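Local structure of CRISPR-associated protein, Cse1 family (Acidimicrobium ferrooxidans, 4H3T) at residues Asn217-Pro220 with Trp221-Asn225; Leu384-Pro387 with Leu388-Asn392; Ser347-Glu350 with Gly351-Ser354; Leu61-Ala64 with Tyr65-Arg69. The protein probably serves as the large Cse1 subunit of a type I-E CRISPR Cascade complex, where such proteins help recognise invading DNA. The protein carries 1 engineered substitution. All coordinates share one frame; numbering follows the deposited sequence.

Contact 1: residues Asn217-Pro220 with Trp221-Asn225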
ATOM      1  N   ASN A 217     -10.996   5.228   8.391  1.00 40.24           N
ATOM      2  CA  ASN A 217     -11.240   4.310   7.280  1.00 40.21           C
ATOM      3  C   ASN A 217     -12.693   3.836   7.175  1.00 47.88           C
ATOM      4  O   ASN A 217     -13.049   3.210   6.149  1.00 49.50           O
ATOM      5  CB  ASN A 217     -10.312   3.094   7.381  1.00 41.87           C
ATOM      6  CG  ASN A 217      -8.933   3.398   6.945  1.00 48.05           C
ATOM      7  OD1 ASN A 217      -8.675   3.349   5.773  1.00 42.03           O
ATOM      8  ND2 ASN A 217      -8.052   3.807   7.848  1.00 39.70           N
ATOM      9  N   LEU A 218     -13.501   4.089   8.207  1.00 44.22           N
ATOM     10  CA  LEU A 218     -14.899   3.682   8.240  1.00 44.85           C
ATOM     11  C   LEU A 218     -15.734   4.747   7.586  1.00 47.07           C
ATOM     12  O   LEU A 218     -16.547   5.398   8.197  1.00 48.23           O
ATOM     13  CB  LEU A 218     -15.374   3.356   9.641  1.00 45.41           C
ATOM     14  CG  LEU A 218     -14.831   2.033  10.199  1.00 50.83           C
ATOM     15  CD1 LEU A 218     -14.992   2.044  11.722  1.00 55.36           C
ATOM     16  CD2 LEU A 218     -15.479   0.851   9.542  1.00 49.83           C
ATOM     17  N   VAL A 219     -15.612   4.807   6.267  1.00 46.00           N
ATOM     18  CA  VAL A 219     -16.374   5.742   5.486  1.00 44.96           C
ATOM     19  C   VAL A 219     -17.899   5.411   5.670  1.00 48.20           C
ATOM     20  O   VAL A 219     -18.319   4.244   5.420  1.00 45.52           O
ATOM     21  CB  VAL A 219     -15.982   5.690   3.982  1.00 48.20           C
ATOM     22  CG1 VAL A 219     -16.761   6.739   3.193  1.00 49.92           C
ATOM     23  CG2 VAL A 219     -14.466   5.837   3.767  1.00 46.83           C
ATOM     24  N   PRO A 220     -18.732   6.397   6.019  1.00 45.35           N
ATOM     25  CA  PRO A 220     -20.155   6.093   6.171  1.00 48.04           C
ATOM     26  C   PRO A 220     -20.799   5.651   4.849  1.00 53.77           C
ATOM     27  O   PRO A 220     -20.398   6.119   3.771  1.00 50.97           O
ATOM     28  CB  PRO A 220     -20.730   7.404   6.703  1.00 50.86           C
ATOM     29  CG  PRO A 220     -19.635   7.971   7.498  1.00 52.65           C
ATOM     30  CD  PRO A 220     -18.445   7.730   6.558  1.00 46.64           C
ATOM     31  N   TRP A 221     -21.798   4.730   4.944  1.00 50.54           N
ATOM     32  CA  TRP A 221     -22.491   4.161   3.779  1.00 50.98           C
ATOM     33  C   TRP A 221     -23.170   5.248   2.915  1.00 54.54           C
ATOM     34  O   TRP A 221     -23.303   5.069   1.712  1.00 54.94           O
ATOM     35  CB  TRP A 221     -23.544   3.150   4.236  1.00 51.80           C
ATOM     36  CG  TRP A 221     -22.998   1.981   4.987  1.00 50.59           C
ATOM     37  CD1 TRP A 221     -21.729   1.476   4.941  1.00 52.36           C
ATOM     38  CD2 TRP A 221     -23.702   1.215   5.962  1.00 50.21           C
ATOM     39  NE1 TRP A 221     -21.610   0.424   5.811  1.00 50.46           N
ATOM     40  CE2 TRP A 221     -22.832   0.187   6.388  1.00 52.86           C
ATOM     41  CE3 TRP A 221     -25.024   1.227   6.437  1.00 52.44           C
ATOM     42  CZ2 TRP A 221     -23.211  -0.749   7.335  1.00 52.03           C
ATOM     43  CZ3 TRP A 221     -25.399   0.285   7.377  1.00 53.38           C
ATOM     44  CH2 TRP A 221     -24.479  -0.652   7.853  1.00 52.46           C
ATOM     45  N   GLN A 222     -23.550   6.385   3.517  1.00 50.44           N
ATOM     46  CA  GLN A 222     -24.158   7.512   2.813  1.00 52.21           C
ATOM     47  C   GLN A 222     -23.234   8.095   1.729  1.00 54.14           C
ATOM     48  O   GLN A 222     -23.722   8.679   0.783  1.00 54.88           O
ATOM     49  CB  GLN A 222     -24.516   8.596   3.842  1.00 54.63           C
ATOM     50  CG  GLN A 222     -25.377   9.735   3.401  1.00 75.15           C
ATOM     51  CD  GLN A 222     -25.489  10.811   4.491  1.00 89.21           C
ATOM     52  OE1 GLN A 222     -24.696  10.899   5.458  1.00 78.45           O
ATOM     53  NE2 GLN A 222     -26.356  11.764   4.261  1.00 78.84           N
ATOM     54  N   TYR A 223     -21.906   7.901   1.820  1.00 50.46           N
ATOM     55  CA  TYR A 223     -20.991   8.351   0.767  1.00 47.77           C
ATOM     56  C   TYR A 223     -21.010   7.383  -0.422  1.00 52.64           C
ATOM     57  O   TYR A 223     -20.030   6.672  -0.665  1.00 50.25           O
ATOM     58  CB  TYR A 223     -19.558   8.472   1.305  1.00 46.16           C
ATOM     59  CG  TYR A 223     -19.367   9.619   2.271  1.00 47.92           C
ATOM     60  CD1 TYR A 223     -18.941  10.865   1.826  1.00 51.27           C
ATOM     61  CD2 TYR A 223     -19.626   9.465   3.624  1.00 49.02           C
ATOM     62  CE1 TYR A 223     -18.830  11.947   2.701  1.00 52.64           C
ATOM     63  CE2 TYR A 223     -19.519  10.540   4.509  1.00 50.79           C
ATOM     64  CZ  TYR A 223     -19.001  11.747   4.062  1.00 56.76           C
ATOM     65  OH  TYR A 223     -18.832  12.805   4.918  1.00 57.08           O
ATOM     66  N   ARG A 224     -22.110   7.349  -1.159  1.00 52.57           N
ATOM     67  CA  ARG A 224     -22.289   6.412  -2.280  1.00 54.70           C
ATOM     68  C   ARG A 224     -21.296   6.679  -3.420  1.00 58.78           C
ATOM     69  O   ARG A 224     -21.021   5.795  -4.216  1.00 55.93           O
ATOM     70  CB  ARG A 224     -23.719   6.466  -2.814  1.00 62.66           C
ATOM     71  CG  ARG A 224     -24.792   6.004  -1.812  1.00 74.11           C
ATOM     72  CD  ARG A 224     -25.422   4.682  -2.217  1.00 94.12           C
ATOM     73  NE  ARG A 224     -25.810   4.663  -3.636  1.00103.05           N
ATOM     74  CZ  ARG A 224     -25.873   3.581  -4.415  1.00114.88           C
ATOM     75  NH1 ARG A 224     -25.600   2.371  -3.919  1.00 83.53           N
ATOM     76  NH2 ARG A 224     -26.214   3.697  -5.695  1.00109.28           N
ATOM     77  N   ASN A 225     -20.760   7.878  -3.480  1.00 53.84           N
ATOM     78  CA  ASN A 225     -19.693   8.241  -4.428  1.00 53.72           C
ATOM     79  C   ASN A 225     -18.340   7.699  -4.063  1.00 56.01           C
ATOM     80  O   ASN A 225     -17.455   7.669  -4.921  1.00 52.73           O
ATOM     81  CB  ASN A 225     -19.565   9.780  -4.525  1.00 57.00           C
ATOM     82  CG  ASN A 225     -19.439  10.503  -3.152  1.00 78.18           C
ATOM     83  OD1 ASN A 225     -20.180  10.193  -2.167  1.00 58.15           O
ATOM     84  ND2 ASN A 225     -18.535  11.513  -3.049  1.00 67.41           N
TER
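Pro220 and Tyr223 are the first and last residues of a type I beta turn, closed by a hydrogen bond from Tyr223 N to Pro220 O of 3.0 Å with an N-H...O angle of 160°. The donor stands well above the carbonyl plane. The same oxygen lies in the plane of the Tyr223 ring, at its edge, 3.4 Å from Tyr223 CD2. With CG of Tyr223 beside its own backbone N (chi1 -70°), the tyrosine turns back to lie alongside the proline ring, both pointing the same way. Pro220 CD is 3.6 Å from both Tyr223 CD2 and Tyr223 CE2, while Pro220 CG sits near Tyr223 CE2. Val219 crosses the tyrosine at about a right angle, bringing its CG1 to 3.8 Å from Tyr223 CB. Beyond the turn, Tyr223 OH bonds Asp74 and the ring meets Phe348 edge-to-face. Were this tyrosine an alanine, Pro220 CD and CG would probably lose their aromatic neighbour and Asp74 the hydroxyl that bonds it here. One tyrosine thus serves the turn three ways: its amide closes the backbone, its ring lies alongside the proline, and its hydroxyl ties this loop to Asp74 at the start of helix 74-82.

Contact 2: residues Leu384-Pro387 with Leu388-Asn392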
ATOM      1  N   LEU A 384       3.581   8.195   4.624  1.00 40.94           N
ATOM      2  CA  LEU A 384       3.813   9.594   4.405  1.00 39.78           C
ATOM      3  C   LEU A 384       2.932  10.411   5.342  1.00 40.57           C
ATOM      4  O   LEU A 384       1.718  10.373   5.216  1.00 41.45           O
ATOM      5  CB  LEU A 384       3.538   9.937   2.936  1.00 40.45           C
ATOM      6  CG  LEU A 384       3.887  11.382   2.521  1.00 44.15           C
ATOM      7  CD1 LEU A 384       5.415  11.703   2.680  1.00 41.60           C
ATOM      8  CD2 LEU A 384       3.413  11.671   1.126  1.00 44.97           C
ATOM      9  N   ASP A 385       3.538  11.212   6.210  1.00 41.49           N
ATOM     10  CA  ASP A 385       2.804  12.152   7.080  1.00 43.79           C
ATOM     11  C   ASP A 385       2.264  13.333   6.245  1.00 44.59           C
ATOM     12  O   ASP A 385       3.032  14.108   5.634  1.00 44.44           O
ATOM     13  CB  ASP A 385       3.693  12.632   8.242  1.00 49.39           C
ATOM     14  CG  ASP A 385       3.945  11.577   9.342  1.00 75.14           C
ATOM     15  OD1 ASP A 385       3.051  10.728   9.578  1.00 77.90           O
ATOM     16  OD2 ASP A 385       4.992  11.670  10.039  1.00 84.40           O
ATOM     17  N   THR A 386       0.943  13.357   6.083  1.00 40.99           N
ATOM     18  CA  THR A 386       0.269  14.252   5.179  1.00 42.48           C
ATOM     19  C   THR A 386      -0.793  15.164   5.877  1.00 47.10           C
ATOM     20  O   THR A 386      -1.801  14.657   6.420  1.00 44.57           O
ATOM     21  CB  THR A 386      -0.401  13.434   4.022  1.00 44.95           C
ATOM     22  OG1 THR A 386       0.581  12.565   3.416  1.00 44.53           O
ATOM     23  CG2 THR A 386      -0.939  14.354   2.918  1.00 41.77           C
ATOM     24  N   PRO A 387      -0.637  16.494   5.715  1.00 43.32           N
ATOM     25  CA  PRO A 387      -1.645  17.421   6.242  1.00 43.72           C
ATOM     26  C   PRO A 387      -2.958  17.299   5.527  1.00 45.80           C
ATOM     27  O   PRO A 387      -2.992  17.121   4.277  1.00 42.11           O
ATOM     28  CB  PRO A 387      -1.055  18.813   5.925  1.00 47.43           C
ATOM     29  CG  PRO A 387       0.347  18.593   5.689  1.00 50.79           C
ATOM     30  CD  PRO A 387       0.501  17.244   5.130  1.00 46.07           C
ATOM     31  N   LEU A 388      -4.049  17.414   6.287  1.00 44.26           N
ATOM     32  CA  LEU A 388      -5.356  17.437   5.650  1.00 45.15           C
ATOM     33  C   LEU A 388      -5.449  18.655   4.730  1.00 48.84           C
ATOM     34  O   LEU A 388      -6.114  18.596   3.707  1.00 48.48           O
ATOM     35  CB  LEU A 388      -6.506  17.454   6.682  1.00 45.62           C
ATOM     36  CG  LEU A 388      -7.042  16.099   7.007  1.00 50.38           C
ATOM     37  CD1 LEU A 388      -5.959  15.232   7.576  1.00 48.56           C
ATOM     38  CD2 LEU A 388      -8.281  16.198   7.939  1.00 53.03           C
ATOM     39  N   ALA A 389      -4.702  19.698   5.030  1.00 46.52           N
ATOM     40  CA  ALA A 389      -4.638  20.894   4.141  1.00 48.45           C
ATOM     41  C   ALA A 389      -4.197  20.546   2.708  1.00 50.61           C
ATOM     42  O   ALA A 389      -4.705  21.147   1.776  1.00 49.20           O
ATOM     43  CB  ALA A 389      -3.678  21.910   4.723  1.00 50.47           C
ATOM     44  N   VAL A 390      -3.324  19.551   2.524  1.00 48.48           N
ATOM     45  CA  VAL A 390      -2.811  19.146   1.211  1.00 47.07           C
ATOM     46  C   VAL A 390      -3.873  18.333   0.439  1.00 49.88           C
ATOM     47  O   VAL A 390      -3.893  18.331  -0.802  1.00 49.06           O
ATOM     48  CB  VAL A 390      -1.470  18.412   1.394  1.00 51.13           C
ATOM     49  CG1 VAL A 390      -1.024  17.669   0.133  1.00 52.04           C
ATOM     50  CG2 VAL A 390      -0.396  19.393   1.865  1.00 49.86           C
ATOM     51  N   LEU A 391      -4.770  17.687   1.168  1.00 45.98           N
ATOM     52  CA  LEU A 391      -5.909  16.937   0.595  1.00 47.64           C
ATOM     53  C   LEU A 391      -7.013  17.869   0.137  1.00 54.46           C
ATOM     54  O   LEU A 391      -7.876  17.452  -0.643  1.00 52.70           O
ATOM     55  CB  LEU A 391      -6.495  15.927   1.578  1.00 47.61           C
ATOM     56  CG  LEU A 391      -5.569  14.923   2.113  1.00 50.92           C
ATOM     57  CD1 LEU A 391      -6.306  13.944   3.048  1.00 51.01           C
ATOM     58  CD2 LEU A 391      -4.882  14.150   0.963  1.00 50.97           C
ATOM     59  N   ASN A 392      -6.993  19.137   0.601  1.00 55.58           N
ATOM     60  CA  ASN A 392      -8.016  20.163   0.262  1.00 54.35           C
ATOM     61  C   ASN A 392      -8.048  20.512  -1.217  1.00 62.13           C
ATOM     62  O   ASN A 392      -7.094  21.072  -1.779  1.00 67.44           O
ATOM     63  CB  ASN A 392      -7.757  21.421   1.082  1.00 58.65           C
ATOM     64  CG  ASN A 392      -8.876  22.447   1.109  1.00 80.76           C
ATOM     65  OD1 ASN A 392      -9.722  22.537   0.206  1.00 61.14           O
ATOM     66  ND2 ASN A 392      -8.806  23.359   2.068  1.00 77.14           N
TER
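Pro387 and Val390 make the close part of this contact, where the chain leaves a strand and at once takes a helical turn. Val390 N gives a hydrogen bond to Pro387 O of 3.0 Å, somewhat bent at 143°, with the donor far above the carbonyl plane. The Val390 side chain crosses the proline at a slant: CB of Val390 is 3.5 Å from Pro387 O, and CG2, beside the valine's own backbone N (chi1 of CG1 166°), reaches CG and CD of the proline ring, both at 4.0 Å. Packing is looser to the sides. Pro387 CB and Ala389 CB stand 4.2 Å apart on the partly exposed flank, and Thr386 CG2 comes no nearer than 4.3 Å to Val390 CG1. Thr386 turns its hydroxyl back along the strand instead, giving a 3.1 Å hydrogen bond from OG1 to Leu384 O. Leu471 of helix 445-473 also packs on Pro387, and Leu334 on Val390. The arrangement is a strand-to-helix junction: strand 375-387, an edge strand, within this chain, of a three-stranded antiparallel sheet and paired with strand 359-370, runs through its last residue, Pro387, straight into the short, weakly bonded helix 388-391.

Contact 3: residues Ser347-Glu350 with Gly351-Ser354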
ATOM      1  N   SER A 347     -10.906  11.312  -0.050  1.00 44.40           N
ATOM      2  CA  SER A 347     -12.032  12.253  -0.215  1.00 45.95           C
ATOM      3  C   SER A 347     -12.831  12.288   1.066  1.00 49.66           C
ATOM      4  O   SER A 347     -13.240  13.338   1.480  1.00 47.33           O
ATOM      5  CB  SER A 347     -12.934  11.799  -1.348  1.00 48.75           C
ATOM      6  OG  SER A 347     -12.283  11.718  -2.598  1.00 52.59           O
ATOM      7  N   PHE A 348     -12.980  11.134   1.767  1.00 43.71           N
ATOM      8  CA  PHE A 348     -13.670  11.185   3.042  1.00 44.25           C
ATOM      9  C   PHE A 348     -12.867  12.023   4.071  1.00 49.36           C
ATOM     10  O   PHE A 348     -13.405  12.938   4.687  1.00 45.41           O
ATOM     11  CB  PHE A 348     -13.889   9.766   3.586  1.00 44.57           C
ATOM     12  CG  PHE A 348     -14.473   9.774   4.958  1.00 45.52           C
ATOM     13  CD1 PHE A 348     -15.692  10.397   5.206  1.00 47.79           C
ATOM     14  CD2 PHE A 348     -13.813   9.162   6.018  1.00 44.37           C
ATOM     15  CE1 PHE A 348     -16.258  10.379   6.474  1.00 50.13           C
ATOM     16  CE2 PHE A 348     -14.346   9.204   7.308  1.00 47.72           C
ATOM     17  CZ  PHE A 348     -15.577   9.803   7.524  1.00 48.31           C
ATOM     18  N   VAL A 349     -11.566  11.694   4.241  1.00 45.58           N
ATOM     19  CA  VAL A 349     -10.692  12.351   5.236  1.00 46.65           C
ATOM     20  C   VAL A 349     -10.576  13.899   4.952  1.00 51.25           C
ATOM     21  O   VAL A 349     -10.386  14.690   5.879  1.00 49.14           O
ATOM     22  CB  VAL A 349      -9.277  11.675   5.312  1.00 51.84           C
ATOM     23  CG1 VAL A 349      -8.301  12.485   6.184  1.00 53.79           C
ATOM     24  CG2 VAL A 349      -9.405  10.288   5.895  1.00 51.94           C
ATOM     25  N   GLU A 350     -10.578  14.273   3.683  1.00 50.27           N
ATOM     26  CA  GLU A 350     -10.488  15.659   3.217  1.00 51.45           C
ATOM     27  C   GLU A 350     -11.544  16.530   3.923  1.00 59.99           C
ATOM     28  O   GLU A 350     -11.252  17.677   4.232  1.00 60.11           O
ATOM     29  CB  GLU A 350     -10.645  15.652   1.677  1.00 52.51           C
ATOM     30  CG  GLU A 350     -10.774  16.953   0.932  1.00 62.21           C
ATOM     31  CD  GLU A 350     -11.025  16.785  -0.562  1.00 69.38           C
ATOM     32  OE1 GLU A 350     -10.731  15.703  -1.138  1.00 60.08           O
ATOM     33  OE2 GLU A 350     -11.507  17.774  -1.163  1.00 71.65           O
ATOM     34  N   GLY A 351     -12.735  15.980   4.212  1.00 58.07           N
ATOM     35  CA  GLY A 351     -13.772  16.724   4.905  1.00 58.32           C
ATOM     36  C   GLY A 351     -13.752  16.695   6.425  1.00 61.28           C
ATOM     37  O   GLY A 351     -14.737  17.125   7.016  1.00 62.32           O
ATOM     38  N   LEU A 352     -12.670  16.224   7.088  1.00 56.41           N
ATOM     39  CA  LEU A 352     -12.625  16.079   8.567  1.00 56.34           C
ATOM     40  C   LEU A 352     -11.808  17.126   9.380  1.00 61.63           C
ATOM     41  O   LEU A 352     -11.603  16.939  10.587  1.00 62.85           O
ATOM     42  CB  LEU A 352     -12.057  14.668   8.924  1.00 53.89           C
ATOM     43  CG  LEU A 352     -12.790  13.488   8.316  1.00 55.59           C
ATOM     44  CD1 LEU A 352     -12.180  12.168   8.755  1.00 55.77           C
ATOM     45  CD2 LEU A 352     -14.274  13.540   8.624  1.00 55.76           C
ATOM     46  N   GLN A 353     -11.363  18.190   8.787  1.00 61.20           N
ATOM     47  CA  GLN A 353     -10.641  19.258   9.551  1.00 65.05           C
ATOM     48  C   GLN A 353     -11.414  19.820  10.807  1.00 68.95           C
ATOM     49  O   GLN A 353     -10.823  20.003  11.888  1.00 65.31           O
ATOM     50  CB  GLN A 353     -10.405  20.441   8.618  1.00 67.25           C
ATOM     51  CG  GLN A 353      -9.460  20.027   7.445  1.00 69.92           C
ATOM     52  CD  GLN A 353      -8.411  21.072   7.101  1.00 83.50           C
ATOM     53  OE1 GLN A 353      -7.580  21.455   7.938  1.00 80.73           O
ATOM     54  NE2 GLN A 353      -8.354  21.489   5.846  1.00 78.56           N
ATOM     55  N   SER A 354     -12.744  19.984  10.678  1.00 66.85           N
ATOM     56  CA  SER A 354     -13.522  20.533  11.797  1.00 70.29           C
ATOM     57  C   SER A 354     -13.565  19.533  12.991  1.00 74.61           C
ATOM     58  O   SER A 354     -13.927  19.950  14.074  1.00 74.95           O
ATOM     59  CB  SER A 354     -14.919  20.951  11.344  1.00 73.98           C
ATOM     60  OG  SER A 354     -15.679  19.849  10.874  1.00 82.13           O
TER
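Val349 O accepts the shorter of two backbone hydrogen bonds here, from Leu352 N at 3.0 Å and 156°, and Phe348 O accepts the other, from Gly351 N at 3.2 Å and 145°. Both span three residues, the spacing of a 3-10 turn, and in both the donor stands well above the carbonyl plane; the chain is tightening as it runs on from the helix. Glu350 has an extended side chain whose OE1 makes a salt bridge with Arg342 and a hydrogen bond with Gln393.

Leu352 supplies most of the packing by folding back over the last helical turn. Its CG lies beside its own backbone N (chi1 -56°), which brings that atom over the two acceptors, 3.6 Å from Val349 O and 3.7 Å from Phe348 O. From there the two methyls part. CD1 settles 3.8 Å from Val349 CA and 3.9 Å from Phe348 CE2, whereas CD2 sits over one face of the Phe348 ring, 4.1 Å from CZ. Leucine and phenylalanine meet at a slant.

Around this turn, Trp77 meets the Phe348 ring edge-to-face, Ile357 touches Leu352, and helix 388-391 packs Leu388 and Leu391 against Val349, so the exit from helix 344-350 is wedged beside that helix before the chain enters strand 359-370.

Contact 4: residues Leu61-Ala64 with Tyr65-Arg69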
ATOM      1  N   LEU A  61     -11.652  -3.851   9.513  1.00 39.36           N
ATOM      2  CA  LEU A  61     -12.690  -2.869   9.105  1.00 39.10           C
ATOM      3  C   LEU A  61     -14.014  -3.555   8.733  1.00 42.75           C
ATOM      4  O   LEU A  61     -15.063  -3.046   9.052  1.00 40.77           O
ATOM      5  CB  LEU A  61     -12.198  -2.077   7.914  1.00 38.84           C
ATOM      6  CG  LEU A  61     -11.120  -1.012   8.203  1.00 42.54           C
ATOM      7  CD1 LEU A  61     -10.467  -0.532   6.880  1.00 40.16           C
ATOM      8  CD2 LEU A  61     -11.691   0.163   9.014  1.00 45.92           C
ATOM      9  N   ALA A  62     -13.963  -4.706   8.013  1.00 40.27           N
ATOM     10  CA  ALA A  62     -15.182  -5.442   7.712  1.00 40.13           C
ATOM     11  C   ALA A  62     -15.874  -5.826   9.010  1.00 46.53           C
ATOM     12  O   ALA A  62     -17.102  -5.765   9.113  1.00 44.53           O
ATOM     13  CB  ALA A  62     -14.860  -6.682   6.899  1.00 40.20           C
ATOM     14  N   LEU A  63     -15.089  -6.268   9.991  1.00 43.39           N
ATOM     15  CA  LEU A  63     -15.643  -6.651  11.318  1.00 44.99           C
ATOM     16  C   LEU A  63     -16.256  -5.414  12.038  1.00 47.87           C
ATOM     17  O   LEU A  63     -17.351  -5.509  12.600  1.00 48.19           O
ATOM     18  CB  LEU A  63     -14.439  -7.175  12.055  1.00 45.60           C
ATOM     19  CG  LEU A  63     -14.466  -8.172  13.176  1.00 57.29           C
ATOM     20  CD1 LEU A  63     -15.785  -9.032  13.250  1.00 58.09           C
ATOM     21  CD2 LEU A  63     -13.227  -9.035  13.019  1.00 55.38           C
ATOM     22  N   ALA A  64     -15.592  -4.229  11.941  1.00 44.31           N
ATOM     23  CA  ALA A  64     -16.111  -2.990  12.544  1.00 44.91           C
ATOM     24  C   ALA A  64     -17.479  -2.609  11.989  1.00 47.56           C
ATOM     25  O   ALA A  64     -18.376  -2.342  12.788  1.00 48.22           O
ATOM     26  CB  ALA A  64     -15.141  -1.849  12.353  1.00 46.40           C
ATOM     27  N   TYR A  65     -17.668  -2.634  10.639  1.00 41.23           N
ATOM     28  CA  TYR A  65     -18.982  -2.305  10.057  1.00 43.41           C
ATOM     29  C   TYR A  65     -20.093  -3.224  10.579  1.00 45.25           C
ATOM     30  O   TYR A  65     -21.252  -2.785  10.784  1.00 45.83           O
ATOM     31  CB  TYR A  65     -18.930  -2.395   8.526  1.00 44.80           C
ATOM     32  CG  TYR A  65     -18.314  -1.207   7.856  1.00 43.32           C
ATOM     33  CD1 TYR A  65     -18.979   0.021   7.820  1.00 46.08           C
ATOM     34  CD2 TYR A  65     -17.157  -1.345   7.091  1.00 41.09           C
ATOM     35  CE1 TYR A  65     -18.482   1.094   7.075  1.00 47.17           C
ATOM     36  CE2 TYR A  65     -16.659  -0.299   6.343  1.00 41.99           C
ATOM     37  CZ  TYR A  65     -17.316   0.930   6.337  1.00 46.92           C
ATOM     38  OH  TYR A  65     -16.748   1.975   5.620  1.00 49.41           O
ATOM     39  N   ARG A  66     -19.751  -4.504  10.813  1.00 44.42           N
ATOM     40  CA  ARG A  66     -20.735  -5.488  11.298  1.00 45.55           C
ATOM     41  C   ARG A  66     -20.977  -5.327  12.780  1.00 50.77           C
ATOM     42  O   ARG A  66     -22.142  -5.456  13.212  1.00 52.74           O
ATOM     43  CB  ARG A  66     -20.312  -6.937  10.977  1.00 45.32           C
ATOM     44  CG  ARG A  66     -20.164  -7.281   9.483  1.00 45.81           C
ATOM     45  CD  ARG A  66     -21.467  -7.007   8.727  1.00 45.44           C
ATOM     46  NE  ARG A  66     -22.507  -7.942   9.157  1.00 51.55           N
ATOM     47  CZ  ARG A  66     -23.814  -7.803   8.952  1.00 70.99           C
ATOM     48  NH1 ARG A  66     -24.296  -6.706   8.366  1.00 64.08           N
ATOM     49  NH2 ARG A  66     -24.649  -8.758   9.322  1.00 56.31           N
ATOM     50  N   ILE A  67     -19.914  -5.086  13.582  1.00 45.56           N
ATOM     51  CA  ILE A  67     -20.117  -4.901  15.033  1.00 45.63           C
ATOM     52  C   ILE A  67     -20.898  -3.601  15.268  1.00 52.88           C
ATOM     53  O   ILE A  67     -21.792  -3.561  16.091  1.00 51.45           O
ATOM     54  CB  ILE A  67     -18.763  -4.876  15.795  1.00 46.37           C
ATOM     55  CG1 ILE A  67     -18.108  -6.268  15.865  1.00 46.81           C
ATOM     56  CG2 ILE A  67     -18.948  -4.302  17.196  1.00 48.42           C
ATOM     57  CD1 ILE A  67     -16.599  -6.239  16.160  1.00 45.72           C
ATOM     58  N   LEU A  68     -20.497  -2.510  14.614  1.00 50.67           N
ATOM     59  CA  LEU A  68     -21.138  -1.221  14.860  1.00 50.48           C
ATOM     60  C   LEU A  68     -22.480  -1.062  14.108  1.00 54.75           C
ATOM     61  O   LEU A  68     -23.219  -0.095  14.368  1.00 52.55           O
ATOM     62  CB  LEU A  68     -20.129  -0.127  14.420  1.00 50.21           C
ATOM     63  CG  LEU A  68     -18.777  -0.156  15.198  1.00 52.98           C
ATOM     64  CD1 LEU A  68     -17.774   0.799  14.563  1.00 54.26           C
ATOM     65  CD2 LEU A  68     -18.940   0.214  16.654  1.00 58.05           C
ATOM     66  N   ARG A  69     -22.782  -1.958  13.130  1.00 51.59           N
ATOM     67  CA  ARG A  69     -23.989  -1.874  12.304  1.00 52.59           C
ATOM     68  C   ARG A  69     -24.002  -0.487  11.692  1.00 56.09           C
ATOM     69  O   ARG A  69     -25.002   0.173  11.603  1.00 54.73           O
ATOM     70  CB  ARG A  69     -25.250  -2.191  13.127  1.00 53.38           C
ATOM     71  CG  ARG A  69     -25.117  -3.605  13.698  1.00 60.98           C
ATOM     72  CD  ARG A  69     -26.354  -4.166  14.369  1.00 67.54           C
ATOM     73  NE  ARG A  69     -27.521  -4.171  13.480  1.00 95.69           N
ATOM     74  CZ  ARG A  69     -27.751  -5.031  12.481  1.00110.34           C
ATOM     75  NH1 ARG A  69     -28.860  -4.927  11.752  1.00 94.30           N
ATOM     76  NH2 ARG A  69     -26.867  -5.989  12.191  1.00 93.55           N
TER
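Leu61 and Tyr65 open a run of i to i+4 contacts along the last turns of helix 52-68, a mostly buried alpha-helical segment. Tyr65 N bonds Leu61 O at 3.1 Å and 166°, and two shorter bonds follow: Ile67 N to Leu63 O at 2.8 Å, and Leu68 N to Ala64 O at 2.8 Å, both nearly along the C=O axis. The bond between Arg66 N and Ala62 O is weak. Arg69, with positive phi, then leaves the helix.

Side chains lie back along the same carbonyls. Tyr65 CD2 comes to 3.3 Å from Leu61 O, approaching obliquely, and Arg66 CG to 3.4 Å from Ala62 O. The arginine chain then bends at chi2 (-57°) and chi3 (-68°), carrying its guanidinium away to a salt bridge with Glu238. On another flank Ile67 CD1 packs against Leu63, 4.1 Å from its CD1, where Phe36 and Tyr94 also pack. Leu68 CD1 lies more loosely, 4.3 Å from Ala64 CB.

Tyr65 OH hydrogen-bonds Val219 O, and its ring meets that of Trp221. A phenylalanine in place of Tyr65 would lack the hydroxyl and would probably leave the Val219 carbonyl without this partner. The helix end is therefore apolar where it packs inward through Leu63 and Ile67, while Tyr65 and Arg66 spend their polar ends on other parts of the chain.

The four contacts form a chain of neighbours, with contact 4 touching contact 1, contact 1 touching contact 3, and contact 3 touching contact 2; this is also their order in the sequence. Centres of contacts 1 and 4 lie 13 Å apart, with Trp221 NE1 3.3 Å from Tyr65 CD1. Contacts 1 and 3 are 12 Å apart between centres and meet where Pro220 CD comes 3.4 Å from Phe348 CE1. Contacts 2 and 3 are the nearest pair, at 10 Å between centres, with Leu388 CD2 packed on Val349 O. The two ends of the row, contacts 2 and 4, do not touch, their nearest atoms being about 16 Å apart.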